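Local coordinates for protein (tenascin) (Gallus gallus, PDB 1QR4), which probably binds heparin and contactin through this two-domain fibronectin type III segment of an extracellular-matrix adhesion protein, at residues A[21-26]-A[63-68]; A[93-98]-A[171-176]; A[99-104]-A[111-116]; A[123-128]-A[140-145]; A[127-132]-A[158-163]. All coordinates share one frame; numbering follows the deposited sequence.

Contact 1. Residues A[21-26]-A[63-68]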
# COMPACT_ATOMS: atom_id res chain seq x y z
N THR A 21 -1.43 4.52 -0.72
CA THR A 21 -1.50 5.89 -1.14
C THR A 21 -0.94 6.87 -0.10
O THR A 21 -0.86 8.07 -0.35
CB THR A 21 -2.99 6.18 -1.52
OG1 THR A 21 -3.14 7.49 -2.07
CG2 THR A 21 -3.90 6.02 -0.31
N THR A 22 -0.54 6.36 1.06
CA THR A 22 0.00 7.24 2.09
C THR A 22 1.26 6.76 2.76
O THR A 22 1.59 5.58 2.73
CB THR A 22 -0.98 7.52 3.24
OG1 THR A 22 -1.04 6.38 4.11
CG2 THR A 22 -2.36 7.83 2.72
N LEU A 23 1.92 7.70 3.43
CA LEU A 23 3.12 7.47 4.20
C LEU A 23 3.00 8.37 5.39
O LEU A 23 2.55 9.51 5.27
CB LEU A 23 4.37 7.85 3.42
CG LEU A 23 4.78 6.83 2.36
CD1 LEU A 23 5.88 7.41 1.51
CD2 LEU A 23 5.23 5.53 3.02
N SER A 24 3.34 7.84 6.56
CA SER A 24 3.27 8.59 7.80
C SER A 24 4.68 9.09 8.20
O SER A 24 5.60 8.30 8.43
CB SER A 24 2.67 7.71 8.88
OG SER A 24 2.53 8.44 10.08
N LEU A 25 4.84 10.41 8.25
CA LEU A 25 6.13 11.00 8.59
C LEU A 25 6.22 11.50 10.02
O LEU A 25 5.27 12.08 10.57
CB LEU A 25 6.42 12.15 7.64
CG LEU A 25 6.38 11.84 6.14
CD1 LEU A 25 6.42 13.14 5.36
CD2 LEU A 25 7.52 10.94 5.76
N ARG A 26 7.41 11.32 10.60
CA ARG A 26 7.67 11.76 11.96
C ARG A 26 9.13 12.22 12.08
O ARG A 26 10.02 11.62 11.48
CB ARG A 26 7.36 10.65 12.95
CG ARG A 26 7.29 11.11 14.37
CD ARG A 26 6.60 10.07 15.22
NE ARG A 26 6.75 10.39 16.63
CZ ARG A 26 7.53 9.71 17.47
NH1 ARG A 26 8.22 8.66 17.03
NH2 ARG A 26 7.63 10.11 18.73
N ARG A 63 -0.15 12.14 1.74
CA ARG A 63 -1.20 11.49 0.96
C ARG A 63 -1.21 11.83 -0.53
O ARG A 63 -0.58 12.81 -0.97
CB ARG A 63 -2.57 11.85 1.56
CG ARG A 63 -2.84 11.30 2.96
CD ARG A 63 -4.07 11.95 3.57
NE ARG A 63 -3.82 13.36 3.91
CZ ARG A 63 -3.87 13.85 5.15
NH1 ARG A 63 -4.16 13.07 6.18
NH2 ARG A 63 -3.59 15.14 5.36
N GLY A 64 -1.94 11.02 -1.29
CA GLY A 64 -2.06 11.26 -2.72
C GLY A 64 -0.94 10.66 -3.54
O GLY A 64 -0.68 11.08 -4.66
N LEU A 65 -0.31 9.64 -2.98
CA LEU A 65 0.80 8.97 -3.63
C LEU A 65 0.34 7.79 -4.49
O LEU A 65 -0.83 7.40 -4.46
CB LEU A 65 1.79 8.50 -2.55
CG LEU A 65 2.15 9.51 -1.46
CD1 LEU A 65 3.17 8.91 -0.52
CD2 LEU A 65 2.68 10.79 -2.08
N ASP A 66 1.25 7.25 -5.30
CA ASP A 66 0.95 6.10 -6.14
C ASP A 66 1.38 4.83 -5.40
O ASP A 66 2.13 4.91 -4.43
CB ASP A 66 1.63 6.24 -7.51
CG ASP A 66 1.10 7.45 -8.30
OD1 ASP A 66 0.35 8.27 -7.73
OD2 ASP A 66 1.44 7.58 -9.50
N ALA A 67 0.87 3.68 -5.82
CA ALA A 67 1.17 2.41 -5.15
C ALA A 67 2.49 1.75 -5.54
O ALA A 67 2.92 1.84 -6.68
CB ALA A 67 0.03 1.45 -5.36
N GLY A 68 3.10 1.07 -4.58
CA GLY A 68 4.36 0.39 -4.81
C GLY A 68 5.30 1.29 -5.56
O GLY A 68 5.75 0.93 -6.64
O HOH W 1 -4.47 9.52 -0.19

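Contact 2. Residues A[93-98]-A[171-176]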
# COMPACT_ATOMS: atom_id res chain seq x y z
N THR A 93 5.74 3.27 -1.20
CA THR A 93 4.37 2.86 -0.86
C THR A 93 4.25 1.36 -1.07
O THR A 93 5.07 0.76 -1.78
CB THR A 93 3.32 3.55 -1.75
OG1 THR A 93 3.74 3.47 -3.12
CG2 THR A 93 3.12 5.00 -1.35
N VAL A 94 3.25 0.74 -0.44
CA VAL A 94 3.06 -0.70 -0.59
C VAL A 94 2.35 -0.99 -1.91
O VAL A 94 1.64 -0.15 -2.43
CB VAL A 94 2.23 -1.25 0.57
CG1 VAL A 94 0.85 -0.63 0.57
CG2 VAL A 94 2.13 -2.76 0.45
N VAL A 95 2.58 -2.18 -2.47
CA VAL A 95 1.93 -2.56 -3.73
C VAL A 95 0.40 -2.49 -3.60
O VAL A 95 -0.15 -2.66 -2.51
CB VAL A 95 2.37 -3.98 -4.18
CG1 VAL A 95 2.08 -5.01 -3.10
CG2 VAL A 95 1.71 -4.37 -5.49
N GLY A 96 -0.28 -2.21 -4.71
CA GLY A 96 -1.73 -2.10 -4.70
C GLY A 96 -2.58 -3.37 -4.61
O GLY A 96 -2.20 -4.43 -5.14
N SER A 97 -3.72 -3.26 -3.92
CA SER A 97 -4.68 -4.36 -3.75
C SER A 97 -5.55 -4.48 -5.01
O SER A 97 -5.78 -3.47 -5.69
CB SER A 97 -5.67 -4.04 -2.62
OG SER A 97 -5.07 -3.94 -1.35
N PRO A 98 -6.04 -5.71 -5.33
CA PRO A 98 -6.90 -5.86 -6.51
C PRO A 98 -8.16 -5.09 -6.13
O PRO A 98 -8.45 -4.94 -4.94
CB PRO A 98 -7.15 -7.36 -6.56
CG PRO A 98 -5.93 -7.93 -5.94
CD PRO A 98 -5.74 -7.03 -4.76
N GLU A 171 7.06 -7.83 -1.76
CA GLU A 171 5.99 -7.00 -1.27
C GLU A 171 4.64 -7.62 -1.59
O GLU A 171 4.42 -8.14 -2.69
CB GLU A 171 6.07 -5.59 -1.87
CG GLU A 171 7.28 -4.80 -1.41
CD GLU A 171 7.38 -4.72 0.11
OE1 GLU A 171 6.69 -3.86 0.70
OE2 GLU A 171 8.13 -5.52 0.71
N GLU A 172 3.77 -7.62 -0.59
CA GLU A 172 2.43 -8.14 -0.76
C GLU A 172 1.43 -7.17 -0.16
O GLU A 172 1.48 -6.84 1.02
CB GLU A 172 2.30 -9.52 -0.14
CG GLU A 172 2.42 -9.57 1.34
CD GLU A 172 2.28 -10.98 1.85
OE1 GLU A 172 2.53 -11.92 1.07
OE2 GLU A 172 1.92 -11.14 3.03
N SER A 173 0.51 -6.73 -1.01
CA SER A 173 -0.49 -5.76 -0.63
C SER A 173 -1.51 -6.20 0.41
O SER A 173 -1.39 -7.26 1.05
CB SER A 173 -1.24 -5.31 -1.87
OG SER A 173 -1.90 -6.40 -2.48
N GLU A 174 -2.45 -5.30 0.64
CA GLU A 174 -3.57 -5.53 1.53
C GLU A 174 -4.53 -6.41 0.72
O GLU A 174 -4.68 -6.24 -0.49
CB GLU A 174 -4.22 -4.21 1.90
CG GLU A 174 -3.50 -3.54 3.04
CD GLU A 174 -3.40 -4.46 4.23
OE1 GLU A 174 -4.45 -4.73 4.86
OE2 GLU A 174 -2.29 -4.96 4.52
N PRO A 175 -5.15 -7.40 1.37
CA PRO A 175 -6.07 -8.29 0.66
C PRO A 175 -7.46 -7.72 0.55
O PRO A 175 -7.81 -6.77 1.27
CB PRO A 175 -6.10 -9.51 1.57
CG PRO A 175 -6.09 -8.86 2.92
CD PRO A 175 -5.05 -7.77 2.79
N ILE A 176 -8.22 -8.27 -0.39
CA ILE A 176 -9.63 -7.92 -0.58
C ILE A 176 -10.29 -9.27 -0.40
O ILE A 176 -9.66 -10.31 -0.64
CB ILE A 176 -9.94 -7.45 -2.00
CG1 ILE A 176 -9.45 -8.48 -3.01
CG2 ILE A 176 -9.33 -6.10 -2.25
CD1 ILE A 176 -9.81 -8.14 -4.41
O HOH W 2 -1.69 -2.57 0.23

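Contact 3. Residues A[99-104]-A[111-116]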
# COMPACT_ATOMS: atom_id res chain seq x y z
N LYS A 99 -8.90 -4.58 -7.10
CA LYS A 99 -10.09 -3.77 -6.80
C LYS A 99 -11.44 -4.43 -6.53
O LYS A 99 -12.23 -3.92 -5.72
CB LYS A 99 -10.23 -2.65 -7.84
CG LYS A 99 -9.09 -1.64 -7.84
CD LYS A 99 -8.89 -1.02 -6.44
CE LYS A 99 -10.08 -0.15 -6.01
NZ LYS A 99 -10.26 1.07 -6.88
N GLY A 100 -11.72 -5.57 -7.15
CA GLY A 100 -13.01 -6.20 -6.91
C GLY A 100 -13.06 -7.70 -7.08
O GLY A 100 -12.78 -8.23 -8.15
N ILE A 101 -13.46 -8.39 -6.02
CA ILE A 101 -13.55 -9.83 -6.11
C ILE A 101 -14.96 -10.21 -6.58
O ILE A 101 -15.96 -9.64 -6.12
CB ILE A 101 -13.19 -10.49 -4.77
CG1 ILE A 101 -13.16 -12.00 -4.91
CG2 ILE A 101 -14.14 -10.03 -3.68
CD1 ILE A 101 -12.70 -12.71 -3.65
N SER A 102 -15.04 -11.10 -7.57
CA SER A 102 -16.32 -11.54 -8.09
C SER A 102 -16.31 -13.05 -8.27
O SER A 102 -15.26 -13.66 -8.46
CB SER A 102 -16.64 -10.84 -9.41
OG SER A 102 -15.74 -11.21 -10.42
N PHE A 103 -17.49 -13.64 -8.17
CA PHE A 103 -17.64 -15.08 -8.32
C PHE A 103 -18.59 -15.40 -9.46
O PHE A 103 -19.53 -14.64 -9.75
CB PHE A 103 -18.14 -15.68 -7.02
CG PHE A 103 -17.26 -15.38 -5.86
CD1 PHE A 103 -15.98 -15.92 -5.81
CD2 PHE A 103 -17.69 -14.54 -4.85
CE1 PHE A 103 -15.13 -15.62 -4.74
CE2 PHE A 103 -16.85 -14.24 -3.78
CZ PHE A 103 -15.56 -14.78 -3.73
N SER A 104 -18.31 -16.52 -10.13
CA SER A 104 -19.11 -16.99 -11.26
C SER A 104 -18.89 -18.49 -11.45
O SER A 104 -18.04 -19.09 -10.79
CB SER A 104 -18.74 -16.25 -12.54
OG SER A 104 -17.49 -16.69 -13.05
N ALA A 111 -15.65 -23.10 -8.48
CA ALA A 111 -16.03 -21.72 -8.74
C ALA A 111 -14.92 -20.92 -9.38
O ALA A 111 -13.74 -21.10 -9.07
CB ALA A 111 -16.49 -21.04 -7.46
N THR A 112 -15.30 -20.03 -10.28
CA THR A 112 -14.36 -19.18 -10.97
C THR A 112 -14.31 -17.82 -10.27
O THR A 112 -15.24 -17.02 -10.40
CB THR A 112 -14.75 -18.97 -12.47
OG1 THR A 112 -14.61 -20.21 -13.18
CG2 THR A 112 -13.88 -17.91 -13.14
N VAL A 113 -13.25 -17.59 -9.50
CA VAL A 113 -13.06 -16.32 -8.82
C VAL A 113 -12.26 -15.43 -9.76
O VAL A 113 -11.32 -15.88 -10.41
CB VAL A 113 -12.35 -16.49 -7.46
CG1 VAL A 113 -11.13 -17.35 -7.59
CG2 VAL A 113 -12.01 -15.13 -6.88
N SER A 114 -12.69 -14.18 -9.89
CA SER A 114 -12.04 -13.22 -10.77
C SER A 114 -11.82 -11.91 -10.01
O SER A 114 -12.46 -11.66 -8.99
CB SER A 114 -12.92 -13.00 -11.99
OG SER A 114 -12.43 -11.95 -12.80
N TRP A 115 -10.88 -11.08 -10.48
CA TRP A 115 -10.59 -9.80 -9.82
C TRP A 115 -10.12 -8.74 -10.77
O TRP A 115 -9.59 -9.04 -11.82
CB TRP A 115 -9.50 -9.97 -8.75
CG TRP A 115 -8.26 -10.58 -9.30
CD1 TRP A 115 -7.22 -9.92 -9.88
CD2 TRP A 115 -7.96 -11.98 -9.41
NE1 TRP A 115 -6.29 -10.82 -10.35
CE2 TRP A 115 -6.72 -12.09 -10.07
CE3 TRP A 115 -8.63 -13.15 -9.00
CZ2 TRP A 115 -6.13 -13.33 -10.35
CZ3 TRP A 115 -8.04 -14.39 -9.28
CH2 TRP A 115 -6.80 -14.46 -9.94
N THR A 116 -10.32 -7.48 -10.41
CA THR A 116 -9.88 -6.41 -11.28
C THR A 116 -8.52 -5.89 -10.80
O THR A 116 -8.35 -5.51 -9.64
CB THR A 116 -10.93 -5.27 -11.44
OG1 THR A 116 -10.89 -4.39 -10.31
CG2 THR A 116 -12.34 -5.87 -11.58

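Contact 4. Residues A[123-128]-A[140-145]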
# COMPACT_ATOMS: atom_id res chain seq x y z
N ASP A 123 3.68 -8.88 -10.01
CA ASP A 123 4.25 -10.16 -10.44
C ASP A 123 3.26 -11.32 -10.35
O ASP A 123 3.15 -12.11 -11.29
CB ASP A 123 5.49 -10.52 -9.63
CG ASP A 123 6.58 -9.49 -9.71
OD1 ASP A 123 6.48 -8.53 -10.52
OD2 ASP A 123 7.57 -9.64 -8.96
N SER A 124 2.58 -11.43 -9.21
CA SER A 124 1.60 -12.51 -8.98
C SER A 124 0.47 -12.12 -8.00
O SER A 124 0.39 -10.98 -7.54
CB SER A 124 2.32 -13.77 -8.47
OG SER A 124 3.04 -13.52 -7.28
N TYR A 125 -0.43 -13.07 -7.73
CA TYR A 125 -1.55 -12.86 -6.80
C TYR A 125 -1.68 -14.07 -5.89
O TYR A 125 -1.58 -15.20 -6.36
CB TYR A 125 -2.87 -12.70 -7.55
CG TYR A 125 -2.95 -11.52 -8.47
CD1 TYR A 125 -3.28 -10.26 -7.99
CD2 TYR A 125 -2.74 -11.67 -9.84
CE1 TYR A 125 -3.40 -9.17 -8.85
CE2 TYR A 125 -2.85 -10.58 -10.71
CZ TYR A 125 -3.18 -9.34 -10.20
OH TYR A 125 -3.31 -8.27 -11.05
N ARG A 126 -1.89 -13.86 -4.60
CA ARG A 126 -2.09 -14.98 -3.69
C ARG A 126 -3.57 -15.06 -3.28
O ARG A 126 -4.08 -14.23 -2.52
CB ARG A 126 -1.17 -14.90 -2.47
CG ARG A 126 -0.03 -15.92 -2.52
CD ARG A 126 0.64 -16.13 -1.16
NE ARG A 126 1.66 -15.13 -0.87
CZ ARG A 126 2.87 -15.10 -1.43
NH1 ARG A 126 3.21 -16.03 -2.33
NH2 ARG A 126 3.74 -14.16 -1.09
N VAL A 127 -4.25 -16.04 -3.87
CA VAL A 127 -5.67 -16.30 -3.63
C VAL A 127 -5.85 -17.35 -2.56
O VAL A 127 -5.61 -18.53 -2.80
CB VAL A 127 -6.37 -16.81 -4.91
CG1 VAL A 127 -7.85 -16.97 -4.66
CG2 VAL A 127 -6.13 -15.86 -6.06
N SER A 128 -6.26 -16.93 -1.37
CA SER A 128 -6.50 -17.89 -0.30
C SER A 128 -8.02 -18.12 -0.11
O SER A 128 -8.83 -17.27 -0.47
CB SER A 128 -5.86 -17.42 1.01
OG SER A 128 -6.54 -16.30 1.55
N VAL A 140 -3.57 -20.44 -3.43
CA VAL A 140 -3.23 -20.76 -4.82
C VAL A 140 -2.59 -19.54 -5.46
O VAL A 140 -3.13 -18.44 -5.36
CB VAL A 140 -4.48 -21.20 -5.63
CG1 VAL A 140 -4.26 -20.94 -7.14
CG2 VAL A 140 -4.75 -22.69 -5.40
N THR A 141 -1.44 -19.73 -6.10
CA THR A 141 -0.77 -18.60 -6.73
C THR A 141 -1.03 -18.62 -8.23
O THR A 141 -1.12 -19.68 -8.85
CB THR A 141 0.76 -18.58 -6.40
OG1 THR A 141 0.97 -18.92 -5.02
CG2 THR A 141 1.32 -17.19 -6.59
N VAL A 142 -1.24 -17.44 -8.80
CA VAL A 142 -1.50 -17.31 -10.21
C VAL A 142 -0.73 -16.12 -10.75
O VAL A 142 -0.63 -15.09 -10.08
CB VAL A 142 -3.03 -17.19 -10.47
CG1 VAL A 142 -3.41 -15.77 -10.92
CG2 VAL A 142 -3.47 -18.25 -11.48
N ASP A 143 -0.19 -16.27 -11.96
CA ASP A 143 0.63 -15.24 -12.62
C ASP A 143 -0.04 -13.87 -12.80
O ASP A 143 -1.24 -13.78 -13.05
CB ASP A 143 1.15 -15.76 -13.96
CG ASP A 143 2.41 -15.04 -14.41
OD1 ASP A 143 3.48 -15.28 -13.81
OD2 ASP A 143 2.32 -14.24 -15.37
N GLY A 144 0.78 -12.83 -12.73
CA GLY A 144 0.32 -11.45 -12.83
C GLY A 144 -0.51 -11.00 -14.02
O GLY A 144 -1.27 -10.04 -13.90
N SER A 145 -0.33 -11.64 -15.17
CA SER A 145 -1.10 -11.27 -16.36
C SER A 145 -2.52 -11.81 -16.26
O SER A 145 -3.44 -11.28 -16.89
CB SER A 145 -0.43 -11.82 -17.61
OG SER A 145 -0.22 -13.21 -17.48

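Contact 5. Residues A[127-132]-A[158-163]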
# COMPACT_ATOMS: atom_id res chain seq x y z
N VAL A 127 -4.25 -16.04 -3.87
CA VAL A 127 -5.67 -16.30 -3.63
C VAL A 127 -5.85 -17.35 -2.56
O VAL A 127 -5.61 -18.53 -2.80
CB VAL A 127 -6.37 -16.81 -4.91
CG1 VAL A 127 -7.85 -16.97 -4.66
CG2 VAL A 127 -6.13 -15.86 -6.06
N SER A 128 -6.26 -16.93 -1.37
CA SER A 128 -6.50 -17.89 -0.30
C SER A 128 -8.02 -18.12 -0.11
O SER A 128 -8.83 -17.27 -0.47
CB SER A 128 -5.86 -17.42 1.01
OG SER A 128 -6.54 -16.30 1.55
N TYR A 129 -8.40 -19.29 0.39
CA TYR A 129 -9.81 -19.57 0.63
C TYR A 129 -9.99 -20.57 1.75
O TYR A 129 -9.26 -21.56 1.84
CB TYR A 129 -10.52 -20.03 -0.66
CG TYR A 129 -10.07 -21.36 -1.20
CD1 TYR A 129 -10.49 -22.56 -0.61
CD2 TYR A 129 -9.19 -21.43 -2.28
CE1 TYR A 129 -10.03 -23.78 -1.07
CE2 TYR A 129 -8.72 -22.66 -2.75
CZ TYR A 129 -9.15 -23.82 -2.13
OH TYR A 129 -8.67 -25.04 -2.56
N VAL A 130 -10.95 -20.30 2.62
CA VAL A 130 -11.24 -21.18 3.75
C VAL A 130 -12.71 -21.03 4.17
O VAL A 130 -13.31 -19.96 3.98
CB VAL A 130 -10.29 -20.85 4.94
CG1 VAL A 130 -10.75 -19.57 5.66
CG2 VAL A 130 -10.17 -22.04 5.90
N PRO A 131 -13.33 -22.12 4.66
CA PRO A 131 -14.73 -22.05 5.08
C PRO A 131 -14.89 -21.19 6.33
O PRO A 131 -14.09 -21.28 7.26
CB PRO A 131 -15.09 -23.51 5.36
CG PRO A 131 -13.76 -24.12 5.74
CD PRO A 131 -12.84 -23.51 4.70
N ILE A 132 -15.94 -20.37 6.32
CA ILE A 132 -16.27 -19.45 7.41
C ILE A 132 -16.10 -20.00 8.81
O ILE A 132 -15.76 -19.26 9.73
CB ILE A 132 -17.72 -18.96 7.25
CG1 ILE A 132 -17.85 -18.16 5.96
CG2 ILE A 132 -18.15 -18.11 8.46
CD1 ILE A 132 -17.03 -16.91 5.94
N VAL A 158 -21.49 -24.50 1.51
CA VAL A 158 -20.64 -23.98 2.57
C VAL A 158 -20.10 -22.65 2.10
O VAL A 158 -19.79 -22.48 0.92
CB VAL A 158 -19.50 -24.96 2.97
CG1 VAL A 158 -18.93 -25.62 1.75
CG2 VAL A 158 -18.39 -24.22 3.71
N ASP A 159 -20.12 -21.67 3.00
CA ASP A 159 -19.63 -20.33 2.71
C ASP A 159 -18.11 -20.29 2.87
O ASP A 159 -17.57 -20.70 3.91
CB ASP A 159 -20.30 -19.30 3.61
CG ASP A 159 -21.64 -18.84 3.08
OD1 ASP A 159 -21.82 -18.77 1.84
OD2 ASP A 159 -22.52 -18.52 3.91
N TYR A 160 -17.45 -19.78 1.83
CA TYR A 160 -15.99 -19.70 1.80
C TYR A 160 -15.45 -18.28 1.85
O TYR A 160 -15.84 -17.44 1.04
CB TYR A 160 -15.49 -20.37 0.51
CG TYR A 160 -15.37 -21.88 0.59
CD1 TYR A 160 -14.36 -22.47 1.34
CD2 TYR A 160 -16.23 -22.71 -0.14
CE1 TYR A 160 -14.19 -23.86 1.38
CE2 TYR A 160 -16.07 -24.11 -0.11
CZ TYR A 160 -15.04 -24.67 0.65
OH TYR A 160 -14.82 -26.04 0.67
N ASN A 161 -14.55 -18.02 2.79
CA ASN A 161 -13.91 -16.70 2.90
C ASN A 161 -12.78 -16.71 1.87
O ASN A 161 -11.89 -17.55 1.94
CB ASN A 161 -13.33 -16.50 4.30
CG ASN A 161 -14.04 -15.42 5.09
OD1 ASN A 161 -14.53 -14.43 4.54
ND2 ASN A 161 -14.07 -15.58 6.41
N VAL A 162 -12.83 -15.80 0.89
CA VAL A 162 -11.82 -15.77 -0.16
C VAL A 162 -11.10 -14.45 -0.25
O VAL A 162 -11.67 -13.45 -0.65
CB VAL A 162 -12.43 -16.04 -1.56
CG1 VAL A 162 -11.39 -15.85 -2.66
CG2 VAL A 162 -13.00 -17.45 -1.61
N ASN A 163 -9.80 -14.52 0.03
CA ASN A 163 -8.90 -13.37 0.02
C ASN A 163 -7.97 -13.43 -1.18
O ASN A 163 -7.53 -14.50 -1.59
CB ASN A 163 -8.06 -13.38 1.28
CG ASN A 163 -8.91 -13.53 2.54
OD1 ASN A 163 -8.89 -14.58 3.19
ND2 ASN A 163 -9.63 -12.48 2.91
O HOH W 3 -8.74 -17.59 3.42

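Contact 1. Residues A[21-26]-A[63-68]
This is a strand-to-loop contact of one backbone bond with a leucine pair, in which Thr21 and Leu65 join the start of strand 22-28 to the loop that follows strand 59-63. It lies in the first of two fibronectin type III beta-sandwiches. Leu65 N donates to Thr21 O at 3.1 Å. Just beyond, Leu65 CG rests 3.5 Å from Thr21 O.

The Thr21 hydroxyl lies anti to its own nitrogen (chi1 -175°), which brings it alongside the loop. There OG1 may bond weakly to Leu65 O, though the proton could go to another acceptor. A water lies 3.1 Å from both Thr21 OG1 and Gly64 N, and it accepts from Gly64 N. The loop is thus tied to Thr21 directly and through solvent.

Two side-chain pairs flank the bond. On the inner side Leu23 and Leu65 cross at about a right angle, with Leu23 CD1 3.7 Å from Leu65 CD1. On the outer side Thr22 and Arg63 run side by side, and Thr22 CG2 meets Arg63 CG at 3.5 Å. Beyond CG the Arg63 chain turns off from Thr22 and is poorly ordered.

Asp66 N bonds to Tyr71 OH, the tyrosine corner of this fold, and Leu65 also packs on Tyr71 and Tyr41. Leu23 continues the core onto Ile73 of strand 70-78. Strand 22-28 itself runs between strands 11-16 and 59-63.

Contact 2. Residues A[93-98]-A[171-176]
Val95 packs against Ser173, Ser97 meets Glu174, and Pro98 packs against Ile176. Val95 CG1 lies 3.6 Å from Ser173 CB, while Val94 CG2 makes a looser contact with Ser173 CA at 4.1 Å. Pro98 CB meets Ile176 CD1 at 3.5 Å. Ile176 holds CG1 between its backbone nitrogen and carbonyl carbon (chi1 53°), and an extended chi2 (175°) then carries CD1 to the proline ring.

Ser97 OG sits very close to Glu174 O, but the modelled separation is too short to be trusted. That hydroxyl also bonds to Glu20. Ser173 OG may reach Gly96 O weakly, at 3.3 Å, or turn to Glu174 O. Its firmer partner is Ser166 N. Ser166 OG in turn bonds to Gly96 O. One water donates to Val95 O at 3.1 Å and accepts from Glu174 N at 2.9 Å. This water and, less certainly, serine hydroxyls link the two backbones, which do not pair as strands here.

Segment 93-98 is the connection between strand 87-92 of the first sandwich and strand 101-104 of the second. Val94 has backbone bonds to Thr19 and Gly68 at its first-domain end. Pro98, at the other end, packs on Ile164 and Ser166 of strand 159-168. The connection passes the first residues of strand 171-181, an outermost strand of the four-stranded sheet.

Contact 3. Residues A[99-104]-A[111-116]
Ser102 and Ser114 form a hydrogen-bonded pair at the centre of an antiparallel hairpin, whose strands 101-104 and 111-115 run at 153° with their axes 4.8 Å apart. Ser102 N donates to Ser114 O at 3.0 Å, and Ser114 N returns the bond to Ser102 O. Ser104 and Thr112 form the next such pair. Thr112 N donates to Ser104 O at 2.9 Å, but the return bond is weak. At the open end Lys99 N bonds to Thr116 O at 2.8 Å, nearly along the C=O axis.

The side chains separate into two faces. Ile101, Phe103, Val113 and Trp115 share the apolar face. Val113 CG2 is anti to the backbone nitrogen and fits between two neighbours. It lies 3.9 Å from Ile101 CG1 and 3.8 Å from Phe103 CE1. Phe103 runs side by side with Val113 and points the same way, whereas Ile101 and Val113 cross obliquely. One methyl therefore touches both the isoleucine chain and the phenyl ring.

The other face carries small polar residues. Ser102 OG is 3.7 Å from Ser114 CB, and Ser104 OG is 3.6 Å from Thr112 CB. Ser114 OG turns to Thr147 O instead.

The hairpin forms two strands of the three-stranded sheet: 101-104 is an outer strand, and 148-151 pairs with 111-115 on its other side. The apolar face meets the other sheet of the sandwich: Ile101 packs on Ile164 and Ile176, Phe103 on Leu180, and Val113 on Ile164. Trp115 reaches Tyr125 and Pro98.

Contact 4. Residues A[123-128]-A[140-145]
Tyr125, on the first strand (124-131) of a beta hairpin, sets its ring edge beside the carbonyl oxygens of Val142, Asp143 and Gly144. CB is 4.1 Å from Val142 O. With CG beside the backbone nitrogen (chi1 -63°), the ring extends towards residues 142-144. CD2 passes Asp143 O and lies 4.3 Å from Val142 CG1. CE2 comes to 3.6 Å from Gly144 O, and OH lies 3.9 Å from the same oxygen. The ring also meets Trp115 and Pro98. A serine here would probably leave Trp115 without its ring neighbour and open a gap beside Gly144.

The backbones pair antiparallel. Tyr125 N donates to Val142 O at 3.1 Å, and the return bond is weak. Val127 and Val140 exchange a firmer pair, with Val140 N 2.9 Å from Val127 O. Gly144 N closes the end on Asp123 O at 2.9 Å, from above the carbonyl plane. Asp123 and Ser124 both face Val167 in a classic beta bulge. On the sheet face away from Tyr125 and Val127, Arg126 and Thr141 run side by side.

Peptide groups thus supply the hydrogen bonds of this contact. The aromatic C-H edge, probably slightly positive, suits the oxygens along it.

Contact 5. Residues A[127-132]-A[158-163]
Tyr160 packs against Pro131 where two neighbouring strands of the fibronectin type III sandwich pair antiparallel, at the tyrosine corner of the second domain. This inner face is the buried, apolar one. Tyr160 CE1 lies 3.6 Å from Pro131 CD, and CD1 is 3.5 Å from Pro131 N. The carbonyl carbon of Val130 sits at the ring's edge. Tyr129 CB touches Val162 CG2 at 3.7 Å, and Val162 continues inward onto Ile101 and Phe103. Tyr160 OH bonds to Val155 N, the bond that makes the corner. A phenylalanine in its place would lack that oxygen, so Val155 N would probably lose its partner and the turn its tie to the strand.

Hydrogen-bonded pairs Ser128/Asn163 and Val130/Asn161 hold the backbones, and Ile132 N adds a nearly straight bond to Asp159 O at 2.9 Å (170°).

The other face, with Ser128, Val130, Asn161 and Asn163, is more polar, more open and watered. Ile132, exposed at the strand end, lays CD1 across the Asn161 amide, 3.4 Å from its CG. At the far end a water donates to Asn163 OD1 at 3.0 Å, lies 3.2 Å from Ser128 OG, and reaches Asn161 O weakly.

Contact 1 belongs to the first sandwich, and contacts 3, 4 and 5 build the second. Contact 2 sets the interdomain linker against an outer strand of the second sandwich and touches contact 1 through Gly68 N and Val94 O. Contacts 4 and 5 share Val127 and Ser128 and use the two edges of strand 124-131. Contact 3 lies in the opposing sheet, and its Trp115 and Phe103 pack on contacts 4 and 5. Contact 4 is the most superficial, whereas the others are partly buried. Contacts 3, 4 and 5 rest on regular strand ladders. Contacts 1 and 2 involve loops, so single bonds, hydroxyls and waters replace the ladder. Contact 5 adds water on its outer face.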